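Side-chain contacts in orotidine 5'-phosphate decarboxylase (Methanocaldococcus jannaschii, PDB 4LUI), which probably catalyses the decarboxylation of orotidine 5'-monophosphate to UMP, the final step of de novo UMP biosynthesis: residues B[45-50]-B[222-227]; B[101-106]-B[115-120]; B[170-175]-B[183-188]. All blocks are in the same frame, centred on the assembly; numbering follows the deposited sequence.

Contact 1 of 3, residues B[45-50]-B[222-227]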
# COMPACT_ATOMS: atom_id res chain seq x y z
N ASP B 45 12.84 19.02 17.64
CA ASP B 45 12.79 19.21 19.09
C ASP B 45 11.37 19.22 19.66
O ASP B 45 11.18 19.23 20.87
CB ASP B 45 13.51 20.51 19.50
CG ASP B 45 15.00 20.46 19.23
OD1 ASP B 45 15.59 19.36 19.29
OD2 ASP B 45 15.59 21.53 18.98
N TYR B 46 10.37 19.23 18.78
CA TYR B 46 8.98 19.32 19.24
C TYR B 46 8.13 18.12 18.88
O TYR B 46 7.11 17.86 19.51
CB TYR B 46 8.33 20.59 18.69
CG TYR B 46 8.93 21.82 19.28
CD1 TYR B 46 8.64 22.19 20.59
CD2 TYR B 46 9.81 22.60 18.56
CE1 TYR B 46 9.20 23.32 21.15
CE2 TYR B 46 10.38 23.73 19.11
CZ TYR B 46 10.07 24.08 20.40
OH TYR B 46 10.64 25.21 20.95
N VAL B 47 8.53 17.38 17.85
CA VAL B 47 7.77 16.20 17.45
C VAL B 47 8.37 14.97 18.09
O VAL B 47 9.56 14.92 18.39
CB VAL B 47 7.72 16.03 15.91
CG1 VAL B 47 7.17 17.28 15.26
CG2 VAL B 47 9.11 15.71 15.35
N ASP B 48 7.53 13.96 18.33
CA ASP B 48 7.99 12.73 18.95
C ASP B 48 8.18 11.64 17.91
O ASP B 48 8.92 10.68 18.13
CB ASP B 48 6.99 12.27 20.01
CG ASP B 48 6.84 13.27 21.12
OD1 ASP B 48 7.83 13.46 21.88
OD2 ASP B 48 5.77 13.89 21.24
N ALA B 49 7.51 11.79 16.77
CA ALA B 49 7.60 10.80 15.70
C ALA B 49 7.38 11.46 14.35
O ALA B 49 6.75 12.50 14.25
CB ALA B 49 6.57 9.68 15.90
N ILE B 50 7.92 10.83 13.30
CA ILE B 50 7.72 11.30 11.94
C ILE B 50 7.14 10.16 11.12
O ILE B 50 7.69 9.06 11.13
CB ILE B 50 9.04 11.78 11.31
CG1 ILE B 50 9.62 12.95 12.13
CG2 ILE B 50 8.82 12.20 9.85
CD1 ILE B 50 10.99 13.38 11.71
N GLU B 222 7.90 26.73 14.65
CA GLU B 222 6.90 27.42 15.47
C GLU B 222 5.55 26.69 15.48
O GLU B 222 4.86 26.68 16.50
CB GLU B 222 6.67 28.84 14.97
CG GLU B 222 7.90 29.73 14.97
CD GLU B 222 7.65 31.04 14.25
OE1 GLU B 222 8.64 31.70 13.86
OE2 GLU B 222 6.47 31.40 14.07
N GLU B 223 5.17 26.13 14.33
CA GLU B 223 3.93 25.37 14.25
C GLU B 223 4.02 24.09 15.09
O GLU B 223 3.09 23.77 15.83
CB GLU B 223 3.57 25.03 12.80
CG GLU B 223 3.44 26.26 11.92
CD GLU B 223 2.58 27.34 12.55
OE1 GLU B 223 1.46 27.03 13.00
OE2 GLU B 223 3.03 28.50 12.59
N ALA B 224 5.14 23.37 14.98
CA ALA B 224 5.30 22.14 15.75
C ALA B 224 5.27 22.46 17.24
O ALA B 224 4.65 21.75 18.03
CB ALA B 224 6.60 21.44 15.37
N LYS B 225 5.94 23.55 17.62
CA LYS B 225 5.92 24.02 19.00
C LYS B 225 4.49 24.27 19.47
O LYS B 225 4.10 23.85 20.56
CB LYS B 225 6.73 25.31 19.14
CG LYS B 225 6.72 25.91 20.54
CD LYS B 225 7.57 27.18 20.58
CE LYS B 225 7.73 27.70 22.00
NZ LYS B 225 6.48 28.28 22.55
N LYS B 226 3.72 24.95 18.64
CA LYS B 226 2.32 25.25 18.96
C LYS B 226 1.49 23.98 19.16
O LYS B 226 0.74 23.87 20.13
CB LYS B 226 1.68 26.10 17.87
CG LYS B 226 0.18 26.29 18.03
CD LYS B 226 -0.39 27.14 16.91
CE LYS B 226 -0.38 26.40 15.58
NZ LYS B 226 -0.70 27.30 14.44
N TYR B 227 1.63 23.02 18.26
CA TYR B 227 0.84 21.80 18.35
C TYR B 227 1.29 20.90 19.49
O TYR B 227 0.49 20.19 20.09
CB TYR B 227 0.80 21.08 17.00
CG TYR B 227 -0.10 21.80 16.03
CD1 TYR B 227 -1.46 21.87 16.25
CD2 TYR B 227 0.42 22.44 14.91
CE1 TYR B 227 -2.29 22.56 15.37
CE2 TYR B 227 -0.40 23.12 14.02
CZ TYR B 227 -1.76 23.17 14.26
OH TYR B 227 -2.59 23.86 13.39

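Contact 2 of 3, residues B[101-106]-B[115-120]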
# COMPACT_ATOMS: atom_id res chain seq x y z
N ASP B 101 11.39 2.70 11.92
CA ASP B 101 11.24 2.11 13.24
C ASP B 101 9.92 1.37 13.38
O ASP B 101 9.74 0.62 14.32
CB ASP B 101 11.34 3.19 14.30
CG ASP B 101 12.67 3.88 14.26
OD1 ASP B 101 13.69 3.18 14.47
OD2 ASP B 101 12.71 5.10 14.00
N GLY B 102 9.01 1.61 12.45
CA GLY B 102 7.71 0.97 12.49
C GLY B 102 7.07 1.04 11.12
O GLY B 102 7.48 1.84 10.27
N ILE B 103 6.09 0.18 10.90
CA ILE B 103 5.42 0.11 9.62
C ILE B 103 3.91 -0.07 9.83
O ILE B 103 3.49 -0.79 10.75
CB ILE B 103 6.04 -1.02 8.75
CG1 ILE B 103 5.47 -1.00 7.33
CG2 ILE B 103 5.87 -2.39 9.41
CD1 ILE B 103 6.15 -2.04 6.43
N ILE B 104 3.12 0.61 9.00
CA ILE B 104 1.66 0.54 9.10
C ILE B 104 1.12 -0.45 8.07
O ILE B 104 1.47 -0.37 6.88
CB ILE B 104 1.03 1.94 8.93
CG1 ILE B 104 1.40 2.82 10.13
CG2 ILE B 104 -0.49 1.83 8.78
CD1 ILE B 104 1.08 4.30 9.95
N VAL B 105 0.30 -1.38 8.54
CA VAL B 105 -0.27 -2.44 7.71
C VAL B 105 -1.80 -2.44 7.77
O VAL B 105 -2.40 -1.97 8.75
CB VAL B 105 0.25 -3.83 8.15
CG1 VAL B 105 1.78 -3.80 8.25
CG2 VAL B 105 -0.35 -4.25 9.49
N HIS B 106 -2.43 -2.93 6.71
CA HIS B 106 -3.87 -3.19 6.75
C HIS B 106 -4.14 -4.52 7.41
O HIS B 106 -3.39 -5.48 7.22
CB HIS B 106 -4.48 -3.21 5.34
CG HIS B 106 -4.91 -1.86 4.84
ND1 HIS B 106 -5.94 -1.15 5.41
CD2 HIS B 106 -4.44 -1.10 3.82
CE1 HIS B 106 -6.11 -0.01 4.76
NE2 HIS B 106 -5.19 0.05 3.81
N LYS B 115 0.80 -11.08 10.47
CA LYS B 115 1.83 -11.87 11.15
C LYS B 115 3.16 -11.87 10.40
O LYS B 115 4.23 -11.81 11.02
CB LYS B 115 1.33 -13.31 11.33
CG LYS B 115 0.35 -13.50 12.48
CD LYS B 115 -0.06 -14.97 12.60
CE LYS B 115 -0.72 -15.29 13.94
NZ LYS B 115 0.22 -15.12 15.08
N ALA B 116 3.10 -11.93 9.08
CA ALA B 116 4.32 -11.90 8.26
C ALA B 116 5.14 -10.65 8.53
O ALA B 116 6.37 -10.70 8.64
CB ALA B 116 3.98 -12.03 6.78
N VAL B 117 4.46 -9.51 8.63
CA VAL B 117 5.14 -8.26 8.96
C VAL B 117 5.64 -8.28 10.41
O VAL B 117 6.79 -7.91 10.67
CB VAL B 117 4.22 -7.07 8.75
CG1 VAL B 117 4.93 -5.78 9.10
CG2 VAL B 117 3.77 -7.03 7.30
N GLN B 118 4.80 -8.75 11.33
CA GLN B 118 5.19 -8.85 12.74
C GLN B 118 6.44 -9.70 12.95
O GLN B 118 7.31 -9.34 13.75
CB GLN B 118 4.05 -9.45 13.55
CG GLN B 118 2.88 -8.52 13.76
CD GLN B 118 1.86 -9.14 14.68
OE1 GLN B 118 1.17 -10.08 14.30
NE2 GLN B 118 1.81 -8.66 15.92
N ASP B 119 6.52 -10.81 12.24
CA ASP B 119 7.66 -11.71 12.40
C ASP B 119 8.97 -11.02 12.04
O ASP B 119 9.99 -11.22 12.70
CB ASP B 119 7.46 -12.99 11.59
CG ASP B 119 6.40 -13.91 12.21
OD1 ASP B 119 5.92 -13.62 13.33
OD2 ASP B 119 6.06 -14.93 11.57
N VAL B 120 8.94 -10.17 11.01
CA VAL B 120 10.11 -9.40 10.63
C VAL B 120 10.41 -8.35 11.69
O VAL B 120 11.57 -8.21 12.13
CB VAL B 120 9.89 -8.68 9.27
CG1 VAL B 120 11.02 -7.66 8.98
CG2 VAL B 120 9.76 -9.69 8.16

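Contact 3 of 3, residues B[170-175]-B[183-188]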
# COMPACT_ATOMS: atom_id res chain seq x y z
N GLU B 170 -16.63 9.82 20.82
CA GLU B 170 -17.32 8.68 21.41
C GLU B 170 -16.89 7.38 20.73
O GLU B 170 -16.77 6.34 21.36
CB GLU B 170 -18.83 8.86 21.34
CG GLU B 170 -19.36 10.09 22.09
CD GLU B 170 -19.37 11.37 21.26
OE1 GLU B 170 -18.79 11.38 20.15
OE2 GLU B 170 -19.97 12.36 21.72
N ARG B 171 -16.66 7.45 19.42
CA ARG B 171 -16.22 6.29 18.66
C ARG B 171 -14.77 5.94 18.96
O ARG B 171 -14.41 4.76 19.06
CB ARG B 171 -16.42 6.53 17.16
CG ARG B 171 -15.89 5.43 16.26
CD ARG B 171 -16.62 4.10 16.47
NE ARG B 171 -15.93 3.03 15.76
CZ ARG B 171 -16.09 1.74 15.99
NH1 ARG B 171 -16.95 1.31 16.91
NH2 ARG B 171 -15.39 0.86 15.28
N LEU B 172 -13.93 6.96 19.12
CA LEU B 172 -12.53 6.75 19.49
C LEU B 172 -12.44 6.02 20.84
O LEU B 172 -11.65 5.09 21.01
CB LEU B 172 -11.79 8.09 19.54
CG LEU B 172 -10.28 8.05 19.81
CD1 LEU B 172 -9.57 7.20 18.78
CD2 LEU B 172 -9.71 9.47 19.80
N LYS B 173 -13.27 6.43 21.79
CA LYS B 173 -13.31 5.77 23.09
C LYS B 173 -13.67 4.28 22.94
O LYS B 173 -13.09 3.42 23.59
CB LYS B 173 -14.29 6.48 24.02
CG LYS B 173 -14.33 5.91 25.42
CD LYS B 173 -15.19 6.77 26.33
CE LYS B 173 -15.18 6.25 27.77
NZ LYS B 173 -15.94 4.98 27.92
N GLU B 174 -14.63 3.98 22.07
CA GLU B 174 -15.04 2.60 21.84
C GLU B 174 -13.89 1.78 21.25
O GLU B 174 -13.66 0.63 21.65
CB GLU B 174 -16.26 2.54 20.93
CG GLU B 174 -17.51 3.09 21.56
CD GLU B 174 -18.67 3.19 20.59
OE1 GLU B 174 -18.43 3.36 19.38
OE2 GLU B 174 -19.83 3.08 21.04
N ILE B 175 -13.18 2.37 20.30
CA ILE B 175 -12.04 1.72 19.67
C ILE B 175 -10.94 1.38 20.69
O ILE B 175 -10.45 0.26 20.73
CB ILE B 175 -11.48 2.58 18.52
CG1 ILE B 175 -12.54 2.71 17.41
CG2 ILE B 175 -10.23 1.97 17.94
CD1 ILE B 175 -12.25 3.85 16.45
N VAL B 183 -3.19 4.08 20.25
CA VAL B 183 -3.87 4.54 19.06
C VAL B 183 -3.12 5.72 18.49
O VAL B 183 -2.59 6.56 19.25
CB VAL B 183 -5.31 4.98 19.38
CG1 VAL B 183 -6.04 5.38 18.11
CG2 VAL B 183 -6.06 3.85 20.06
N ILE B 184 -3.04 5.76 17.17
CA ILE B 184 -2.48 6.86 16.40
C ILE B 184 -3.65 7.49 15.64
O ILE B 184 -4.31 6.81 14.84
CB ILE B 184 -1.44 6.33 15.42
CG1 ILE B 184 -0.28 5.68 16.19
CG2 ILE B 184 -0.93 7.43 14.51
CD1 ILE B 184 0.55 4.70 15.35
N THR B 185 -3.94 8.75 15.92
CA THR B 185 -5.17 9.38 15.43
C THR B 185 -4.95 10.87 15.15
O THR B 185 -4.07 11.49 15.74
CB THR B 185 -6.30 9.18 16.48
OG1 THR B 185 -7.57 9.48 15.88
CG2 THR B 185 -6.10 10.06 17.70
N PRO B 186 -5.73 11.46 14.23
CA PRO B 186 -5.48 12.89 14.00
C PRO B 186 -5.79 13.74 15.21
O PRO B 186 -6.79 13.52 15.89
CB PRO B 186 -6.46 13.23 12.87
CG PRO B 186 -6.65 11.94 12.16
CD PRO B 186 -6.66 10.89 13.24
N GLY B 187 -4.94 14.73 15.48
CA GLY B 187 -5.11 15.59 16.63
C GLY B 187 -5.74 16.92 16.26
O GLY B 187 -6.12 17.71 17.13
N VAL B 188 -5.84 17.16 14.96
CA VAL B 188 -6.46 18.38 14.46
C VAL B 188 -7.44 18.04 13.35
O VAL B 188 -7.34 16.99 12.72
CB VAL B 188 -5.41 19.39 13.93
CG1 VAL B 188 -4.46 19.79 15.05
CG2 VAL B 188 -4.65 18.82 12.74

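Contact 1 of 3, residues B[45-50]-B[222-227]
Y46 lies against A224 and K225 where the last helix of the TIM barrel, 220-230, meets the turn leading into strand 49-53. The main contact is a CH-pi interaction. K225 CB sits 3.7 Å from the centroid of the Y46 ring and 9° off the ring normal, so it is almost exactly over the centre of one face. K225 CG comes down nearer the rim, 3.6 Å from Y46 CE1. Further out, K225 CD passes 3.7 Å from Y46 OH. The two side chains run alongside each other and point the same way. The lysine follows the ring because its CG is anti to the backbone N (chi1 177°) and the chain stays extended until it bends about the CD-CE bond (chi4 -71°). Its ammonium group then leaves the tyrosine and forms a salt bridge with E229, one turn further along the helix. At the base of the tyrosine side chain, Y46 CB is 3.8 Å from A224 CB.

No hydrogen bond crosses between the two segments. D48 forms a salt bridge with K228, a second link to the same helix; V47 O accepts from K74 NZ. Next to K225, K226 folds back over the face of the Y227 ring and its NZ pairs with E223 OE1. On the barrel side, V47 touches L26 of strand 23-27 and adds a smaller apolar contact to the helix, with V47 CG1 4.2 Å from A224 CB.

Contact 2 of 3, residues B[101-106]-B[115-120]
V105 and V117 bring strand 102-106 and helix 111-124 closest together, with 8.0 Å between V105 CA and V117 CA. These are the first two elements of a beta-alpha-beta unit of the TIM barrel, which strand 127-131 completes. That distance fits one layer of side chains between the two backbones. I103 and V105 alternate with I104 along the strand. Their CB atoms point toward the helix, while that of I104 points away from it.

Within 115-120, V117 alone meets both. Its CG1 touches I103 CG2 at 3.5 Å, a snug methyl-to-methyl contact, and the two side chains cross at a slant. The same V117 CG1 is 3.8 Å from V105 CG1. V105 and V117 pass side by side, running opposite ways. V105 CG1 lies against both V117 methyls. V117 CG1 is anti to its own backbone N (chi1 -180°), and this aims it at the strand between the two partners.

All three side chains are buried and the contact is wholly apolar. V128 of the next strand touches both V105 and V117, and A93 of helix 86-97 also packs on V117. I103 and V105 both reach V82, a predicted substrate-binding residue. At the end of the strand, H106 NE2 is hydrogen-bonded to A83 O of the second subunit, so this strand also reaches the dimer interface. The second methyl of the helix valine completes the packing, with V117 CG2 3.9 Å from V105 CG1.

Contact 3 of 3, residues B[170-175]-B[183-188]
V183 opens the strand with a contact to L172 of helix 169-179: V183 CG1 lies 4.0 Å from L172 CD1. L172 and V183 lie alongside each other and point opposite ways. V183 also packs on I162 of the preceding strand, and its backbone N is hydrogen-bonded to D206 OD1. I184 comes next and turns the other way, toward Y207 and I209 of strand 207-210.

T185 faces the helix again. Its side chain and that of L172 reach toward each other tip to tip, with T185 OG1 4.2 Å from L172 CD1. This is packing, not a polar bond. The hydroxyl is instead hydrogen-bonded to A164 O, so a buried polar atom is satisfied beside the leucine methyl. L172 reaches both strand residues with a single branch. CG is anti to the backbone N (chi1 -175°), which carries it out toward the strand, and chi2 (57°) sets which way CD1 points. On the same helix, R171 forms a salt bridge with E174; it also pairs with E133 and with D148 of helix 147-157.

P186 ends the strand and G187 and V188 follow it; all three are predicted to bind substrate. P186 O is hydrogen-bonded to S166 OG. The leucine thus packs on the strand just before these residues, in the helix-on-strand arrangement of a beta-alpha-beta unit in a TIM barrel.

In the fold
After strand 23-27 and helix 33-43 the chain, followed from the N terminus, reaches 45-50, the opening half of contact 1. This contact closes only at 222-227, after all eight strands, and joins the last helix to the lead-in of strand 49-53. Contacts 2 and 3 both fall within that long loop. They are short-range and in series: 101-106 meets 115-120, and later 170-175 meets 183-188. Each packs a helix on a strand of its own beta-alpha-beta unit. Contacts 1 and 2 lie on opposite sides of the chain's centre. Contacts 1 and 3 touch, with Y227 CE1 3.5 Å from V188 CG1. All three reach the same closed parallel sheet.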